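Local coordinates for diaminobutyrate-pyruvate transaminase and L-2,4-diaminobutyrate decarboxylase (Vibrio parahaemolyticus, PDB 2QMA), which probably uses pyridoxal 5'-phosphate to decarboxylate L-2,4-diaminobutyrate in this C-terminal domain of a longer fused protein that is also assigned a transaminase activity, at residues 125-130 / 373-378; 272-277 / 308-313; 295-300 / 422-427. All coordinates share one frame; numbering follows the deposited sequence.

Interaction 1 (125-130 / 373-378)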
# COMPACT_ATOMS: atom_id res chain seq x y z
N LEU A 125 10.15 8.08 -10.72
CA LEU A 125 10.65 6.81 -11.25
C LEU A 125 9.56 5.76 -11.41
O LEU A 125 9.65 4.90 -12.29
CB LEU A 125 11.75 6.25 -10.34
CG LEU A 125 13.05 7.08 -10.28
CD1 LEU A 125 13.99 6.53 -9.16
CD2 LEU A 125 13.73 7.19 -11.65
N ASN A 126 8.56 5.80 -10.53
CA ASN A 126 7.47 4.83 -10.55
C ASN A 126 7.93 3.38 -10.72
O ASN A 126 7.41 2.65 -11.55
CB ASN A 126 6.40 5.21 -11.58
CG ASN A 126 5.08 4.48 -11.34
OD1 ASN A 126 4.64 4.35 -10.19
ND2 ASN A 126 4.47 3.96 -12.42
N GLN A 127 8.92 2.98 -9.94
CA GLN A 127 9.39 1.58 -9.91
C GLN A 127 8.33 0.70 -9.27
O GLN A 127 7.62 1.13 -8.36
CB GLN A 127 10.72 1.43 -9.17
CG GLN A 127 11.89 2.37 -9.65
CD GLN A 127 12.37 2.04 -11.04
OE1 GLN A 127 13.30 1.27 -11.23
NE2 GLN A 127 11.73 2.65 -12.06
N SER A 128 8.21 -0.51 -9.80
CA SER A 128 7.38 -1.55 -9.24
C SER A 128 8.22 -2.67 -8.63
O SER A 128 8.97 -3.35 -9.34
CB SER A 128 6.45 -2.07 -10.36
OG SER A 128 5.50 -2.96 -9.78
N MSE A 129 8.08 -2.87 -7.32
CA MSE A 129 8.99 -3.70 -6.53
C MSE A 129 8.85 -5.19 -6.77
O MSE A 129 9.59 -5.95 -6.20
CB MSE A 129 8.81 -3.44 -5.03
CG MSE A 129 8.96 -1.92 -4.66
SE MSE A 129 10.71 -1.19 -5.26
CE MSE A 129 11.69 -2.46 -4.27
N ASP A 130 7.91 -5.61 -7.62
CA ASP A 130 7.70 -7.04 -7.74
C ASP A 130 8.76 -7.76 -8.58
O ASP A 130 8.90 -9.00 -8.49
CB ASP A 130 6.29 -7.40 -8.21
CG ASP A 130 5.77 -6.48 -9.28
OD1 ASP A 130 5.95 -5.24 -9.17
OD2 ASP A 130 5.10 -7.00 -10.21
N LYS A 373 4.15 -3.19 -6.10
CA LYS A 373 4.34 -2.45 -4.85
C LYS A 373 5.35 -1.30 -5.02
O LYS A 373 6.22 -1.36 -5.91
CB LYS A 373 4.43 -3.30 -3.57
CG LYS A 373 5.81 -3.83 -3.07
CD LYS A 373 5.80 -4.02 -1.58
CE LYS A 373 7.19 -3.70 -0.93
NZ LYS A 373 8.25 -4.75 -1.14
N ARG A 374 5.13 -0.25 -4.24
CA ARG A 374 5.87 0.98 -4.44
C ARG A 374 7.19 0.99 -3.66
O ARG A 374 7.40 0.21 -2.71
CB ARG A 374 5.01 2.26 -4.25
CG ARG A 374 4.95 2.81 -2.91
CD ARG A 374 3.78 3.76 -2.65
NE ARG A 374 3.82 5.02 -3.42
CZ ARG A 374 4.51 6.11 -3.07
NH1 ARG A 374 4.46 7.21 -3.85
NH2 ARG A 374 5.23 6.14 -1.95
N PHE A 375 8.08 1.86 -4.12
CA PHE A 375 9.46 1.94 -3.63
C PHE A 375 9.52 2.74 -2.30
O PHE A 375 10.28 3.70 -2.16
CB PHE A 375 10.30 2.56 -4.78
CG PHE A 375 11.82 2.62 -4.52
CD1 PHE A 375 12.42 1.91 -3.48
CD2 PHE A 375 12.62 3.37 -5.38
CE1 PHE A 375 13.81 1.97 -3.28
CE2 PHE A 375 14.02 3.44 -5.18
CZ PHE A 375 14.60 2.73 -4.13
N ASP A 376 8.73 2.33 -1.31
CA ASP A 376 8.76 3.03 -0.03
C ASP A 376 10.13 2.98 0.74
O ASP A 376 10.43 3.84 1.59
CB ASP A 376 7.63 2.50 0.89
CG ASP A 376 6.25 2.87 0.38
OD1 ASP A 376 6.10 4.03 -0.03
OD2 ASP A 376 5.34 1.99 0.37
N ALA A 377 10.92 1.96 0.46
CA ALA A 377 12.16 1.73 1.21
C ALA A 377 13.12 2.89 0.94
O ALA A 377 14.07 3.11 1.71
CB ALA A 377 12.78 0.41 0.81
N LEU A 378 12.86 3.66 -0.13
CA LEU A 378 13.76 4.79 -0.49
C LEU A 378 13.72 5.82 0.62
O LEU A 378 14.75 6.37 0.99
CB LEU A 378 13.46 5.41 -1.87
CG LEU A 378 14.38 6.60 -2.30
CD1 LEU A 378 15.82 6.15 -2.56
CD2 LEU A 378 13.86 7.39 -3.55
O HOH W 1 7.43 3.08 -6.60

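Interaction 2 (272-277 / 308-313)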
# COMPACT_ATOMS: atom_id res chain seq x y z
N GLY A 272 0.95 3.25 25.25
CA GLY A 272 2.36 3.14 24.89
C GLY A 272 3.10 2.09 25.70
O GLY A 272 4.31 2.09 25.74
N ALA A 273 2.37 1.20 26.37
CA ALA A 273 2.96 0.12 27.17
C ALA A 273 3.71 -0.89 26.26
O ALA A 273 3.29 -1.15 25.11
CB ALA A 273 1.83 -0.60 27.94
N ILE A 274 4.79 -1.43 26.80
CA ILE A 274 5.62 -2.43 26.13
C ILE A 274 5.56 -3.73 26.95
O ILE A 274 6.03 -3.79 28.10
CB ILE A 274 7.09 -1.93 25.87
CG1 ILE A 274 7.05 -0.60 25.10
CG2 ILE A 274 7.88 -3.02 25.07
CD1 ILE A 274 8.47 0.01 24.76
N ASP A 275 4.90 -4.74 26.37
CA ASP A 275 4.81 -6.06 27.00
C ASP A 275 6.22 -6.57 27.35
O ASP A 275 7.24 -6.10 26.81
CB ASP A 275 4.10 -7.08 26.08
CG ASP A 275 2.62 -6.76 25.87
OD1 ASP A 275 1.97 -6.11 26.74
OD2 ASP A 275 2.10 -7.13 24.82
N ASP A 276 6.28 -7.47 28.33
CA ASP A 276 7.48 -8.17 28.65
C ASP A 276 7.79 -9.22 27.54
O ASP A 276 7.41 -10.42 27.62
CB ASP A 276 7.32 -8.86 30.03
CG ASP A 276 8.61 -9.52 30.49
OD1 ASP A 276 9.53 -9.70 29.66
OD2 ASP A 276 8.67 -9.90 31.69
N LEU A 277 8.46 -8.74 26.50
CA LEU A 277 8.72 -9.50 25.29
C LEU A 277 9.62 -10.70 25.59
O LEU A 277 9.49 -11.74 24.99
CB LEU A 277 9.38 -8.59 24.26
CG LEU A 277 8.59 -7.42 23.67
CD1 LEU A 277 9.37 -6.79 22.42
CD2 LEU A 277 7.13 -7.84 23.35
N SER A 308 16.70 -1.13 25.74
CA SER A 308 16.50 -2.19 26.76
C SER A 308 15.04 -2.59 27.02
O SER A 308 14.76 -3.72 27.36
CB SER A 308 17.17 -1.80 28.08
OG SER A 308 16.59 -0.61 28.60
N ARG A 309 14.11 -1.66 26.87
CA ARG A 309 12.69 -1.98 27.07
C ARG A 309 12.10 -3.00 26.09
O ARG A 309 11.12 -3.66 26.40
CB ARG A 309 11.87 -0.71 27.10
CG ARG A 309 12.32 0.19 28.25
CD ARG A 309 11.44 1.38 28.44
NE ARG A 309 10.04 0.99 28.53
CZ ARG A 309 9.03 1.86 28.55
NH1 ARG A 309 9.31 3.17 28.52
NH2 ARG A 309 7.77 1.44 28.60
N LEU A 310 12.74 -3.14 24.94
CA LEU A 310 12.36 -4.08 23.88
C LEU A 310 13.10 -5.42 24.05
O LEU A 310 12.98 -6.28 23.21
CB LEU A 310 12.68 -3.46 22.49
CG LEU A 310 12.05 -2.14 22.09
CD1 LEU A 310 12.51 -1.73 20.69
CD2 LEU A 310 10.51 -2.32 22.10
N LYS A 311 13.85 -5.59 25.15
CA LYS A 311 14.57 -6.84 25.41
C LYS A 311 13.69 -8.07 25.12
O LYS A 311 12.60 -8.16 25.64
CB LYS A 311 15.10 -6.90 26.86
CG LYS A 311 15.93 -8.17 27.12
CD LYS A 311 17.21 -8.10 26.24
CE LYS A 311 18.05 -9.36 26.34
NZ LYS A 311 19.23 -9.27 25.43
N GLY A 312 14.15 -9.00 24.29
CA GLY A 312 13.28 -10.12 23.85
C GLY A 312 12.84 -9.96 22.40
O GLY A 312 12.60 -10.93 21.69
N VAL A 313 12.79 -8.72 21.93
CA VAL A 313 12.45 -8.47 20.50
C VAL A 313 13.42 -9.22 19.60
O VAL A 313 13.00 -9.75 18.57
CB VAL A 313 12.35 -6.95 20.12
CG1 VAL A 313 13.72 -6.32 20.04
CG2 VAL A 313 11.62 -6.76 18.76
O HOH W 2 5.64 -0.36 29.28
O HOH W 3 9.12 -3.88 28.13
O HOH W 4 10.65 -6.53 26.58

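Interaction 3 (295-300 / 422-427)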
# COMPACT_ATOMS: atom_id res chain seq x y z
N GLY A 295 5.55 -4.11 16.77
CA GLY A 295 6.25 -2.91 17.19
C GLY A 295 5.93 -1.70 16.38
O GLY A 295 6.79 -0.84 16.24
N ALA A 296 4.70 -1.64 15.86
CA ALA A 296 4.28 -0.55 14.97
C ALA A 296 4.57 0.80 15.63
O ALA A 296 5.16 1.66 14.98
CB ALA A 296 2.80 -0.71 14.53
N TYR A 297 4.23 0.95 16.91
CA TYR A 297 4.54 2.13 17.69
C TYR A 297 5.98 2.18 18.27
O TYR A 297 6.82 2.96 17.82
CB TYR A 297 3.45 2.32 18.76
CG TYR A 297 3.54 3.55 19.66
CD1 TYR A 297 4.47 4.61 19.42
CD2 TYR A 297 2.66 3.68 20.74
CE1 TYR A 297 4.52 5.75 20.28
CE2 TYR A 297 2.69 4.81 21.59
CZ TYR A 297 3.62 5.82 21.36
OH TYR A 297 3.59 6.88 22.22
N GLY A 298 6.28 1.31 19.24
CA GLY A 298 7.51 1.41 20.04
C GLY A 298 8.73 0.71 19.47
O GLY A 298 9.82 0.74 20.07
N GLY A 299 8.58 0.10 18.30
CA GLY A 299 9.71 -0.50 17.60
C GLY A 299 10.82 0.52 17.39
O GLY A 299 11.98 0.15 17.44
N ALA A 300 10.44 1.80 17.22
CA ALA A 300 11.43 2.89 17.01
C ALA A 300 12.43 3.04 18.15
O ALA A 300 13.56 3.52 17.95
CB ALA A 300 10.71 4.25 16.71
N PRO A 422 2.55 7.84 32.15
CA PRO A 422 2.92 7.50 30.77
C PRO A 422 3.96 6.40 30.68
O PRO A 422 4.76 6.25 31.60
CB PRO A 422 3.51 8.81 30.22
CG PRO A 422 3.12 9.88 31.18
CD PRO A 422 2.98 9.20 32.52
N SER A 423 3.97 5.67 29.57
CA SER A 423 4.94 4.59 29.32
C SER A 423 5.75 4.85 28.07
O SER A 423 6.84 4.31 27.88
CB SER A 423 4.22 3.25 29.23
OG SER A 423 3.50 3.01 30.45
N LEU A 424 5.25 5.71 27.20
CA LEU A 424 6.00 6.01 25.99
C LEU A 424 5.82 7.50 25.68
O LEU A 424 6.41 8.34 26.37
CB LEU A 424 5.57 5.10 24.82
CG LEU A 424 6.73 4.61 23.92
CD1 LEU A 424 6.33 3.37 23.18
CD2 LEU A 424 7.15 5.72 22.92
N SER A 425 5.05 7.82 24.65
CA SER A 425 4.81 9.24 24.34
C SER A 425 3.34 9.65 24.34
O SER A 425 2.97 10.72 23.77
CB SER A 425 5.53 9.65 23.04
OG SER A 425 4.87 9.19 21.87
N THR A 426 2.49 8.83 24.98
CA THR A 426 1.08 9.20 25.14
C THR A 426 0.80 9.75 26.55
O THR A 426 1.47 9.38 27.55
CB THR A 426 0.06 8.02 24.83
OG1 THR A 426 0.21 6.97 25.81
CG2 THR A 426 0.27 7.45 23.43
N VAL A 427 -0.21 10.62 26.64
CA VAL A 427 -0.67 11.11 27.92
C VAL A 427 -2.20 10.98 27.96
O VAL A 427 -2.87 11.40 27.05
CB VAL A 427 -0.23 12.57 28.15
CG1 VAL A 427 -0.80 13.13 29.47
CG2 VAL A 427 1.28 12.67 28.18

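Interaction 1 (125-130 / 373-378)
Met-129 and Lys-373 are joined backbone to backbone: Met-129 N donates to Lys-373 O over 2.8 Å in a nearly straight bond (167° at the hydrogen). The same carbonyl oxygen also receives a CA-H...O contact from Ser-128 CA at 3.5 Å. A second link runs through a water, which donates to Gln-127 O (2.6 Å) and accepts from Phe-375 N (2.8 Å), so two buried backbone groups are satisfied although the chains are too far apart there to bond directly.

The apolar part belongs to Met-129, present as selenomethionine. The backbone puts its CB beside Lys-373 CG at 3.6 Å; from there CG anti to the carbonyl carbon (chi1 -54°) and a bend at chi2 bring SE against Phe-375. This is a Met-aromatic contact, SE standing 4.7 Å from the ring centroid and 45° off the ring normal; a flexible, polarisable side chain suits such an oblique fit. Leu-378 CB covers one face of the ring.

The contact joins the loop after helix 113-125 to the turn leading into helix 377-386, both at the interface with the second subunit of the dimer. Phe-375 is the centre of an inverse gamma turn here.

Polar and charged groups surround the apolar part. Arg-374 NH2 makes a salt bridge with Asp-376 OD1 (3.0 Å), the carboxylate oxygen lying near the guanidinium plane, and the arginine also meets Glu-119 of its own chain and Glu-119 of the second subunit. Lys-373 NZ reaches Glu-142, while the amide NE2 of Gln-127 is shared between Leu-125 O and Ile-96 O of the second subunit.

Interaction 2 (272-277 / 308-313)
Ile-274 lays CD1 over one face of the Arg-309 guanidinium, the side chains roughly perpendicular and CD1 4.2 Å from Arg-309 NE. With CG1 anti to the carbonyl carbon (chi1 -54°), CD1 goes to Arg-309, while CG2, anti to the backbone N, goes to Leu-310 CD2 (4.0 Å); a beta-branched residue serves both neighbours. At the guanidinium edge an in-plane water takes a weak bond from NH2 and a firmer one from Ile-274 N, and NH1 probably bonds to Ser-423 O.

Leu-277, in the first turn of helix 277-287, runs alongside Val-313, with CD1 3.8 Å from Val-313 CB; both also rest on Val-293 of strand 290-295. Gly-312, third residue of the type II turn 310-313, brings its CA 4.1 Å from Leu-277 C; a CB would point at Leu-277 and run into that carbonyl carbon, so glycine allows the close approach. The helix belongs to the beta-alpha-beta crossover between strands 258-265 and 290-295.

No direct hydrogen bond spans the segments. Water 4 links Leu-277 N to Lys-311 O (2.7 Å from the water) and Arg-309 O; water 3 joins Ile-274 O to Arg-309 O. With more acceptors than protons, not every bond can be full at once: solvent mediates the polar fit, side chains the apolar one.

Interaction 3 (295-300 / 422-427)
Leu-424 packs on Tyr-297 along most of its length. CB is nearest the phenol oxygen, 3.7 Å from Tyr-297 OH. Beyond CG the two methyls part: CD2 touches Tyr-297 CE1 at 3.7 Å, and CD1 stands over the ring centre, 4.1 Å from the centroid and 9° off the normal, a clear CH-pi contact. CD1 also reaches Gly-298 CA at 3.9 Å, where a side chain would be tight. The leucine and tyrosine run antiparallel, each past the other, a flat face suiting a branched aliphatic tip.

These segments join the large domain, in the turn after strand 290-295, to the start of strand 426-431 in the C-terminal sheet, in the domain arrangement of fold type I pyridoxal phosphate enzymes. The Tyr-297 side chain lies about 5 Å from that of Lys-325, the predicted cofactor attachment point, which does not carry the cofactor in this structure.

The phenol end is polar and buried. CG anti to the backbone N (chi1 -177°) extends the ring until Tyr-297 OH donates to Ser-425 OG at 2.7 Å, the serine oxygen lying at the ring edge. Ser-425 OG bonds in turn to Ile-472 O. Thr-426 CG2 closes on the hydroxyl at 3.6 Å from Tyr-297 OH, while Thr-426 OG1 turns to Asp-270 O.

Overall arrangement
Along the chain the segments come in the order 125-130, 272-277, 295-300, 308-313, 373-378, 422-427, so interaction 2 falls wholly between the two segments of interaction 1, while interaction 3 alternates with both. In space interactions 2 and 3 are neighbours, centres 10 Å apart, and touch: Gly-272 O packs 3.4 Å from Leu-424 CB. Together they tie loops next to strand 290-295 of the seven-stranded sheet to the C-terminal part with its four-stranded antiparallel sheet, close to the predicted cofactor lysine. Interaction 1 stands apart, its centre 28 Å from interaction 3 and 32 Å from interaction 2, and belongs to the dimer interface.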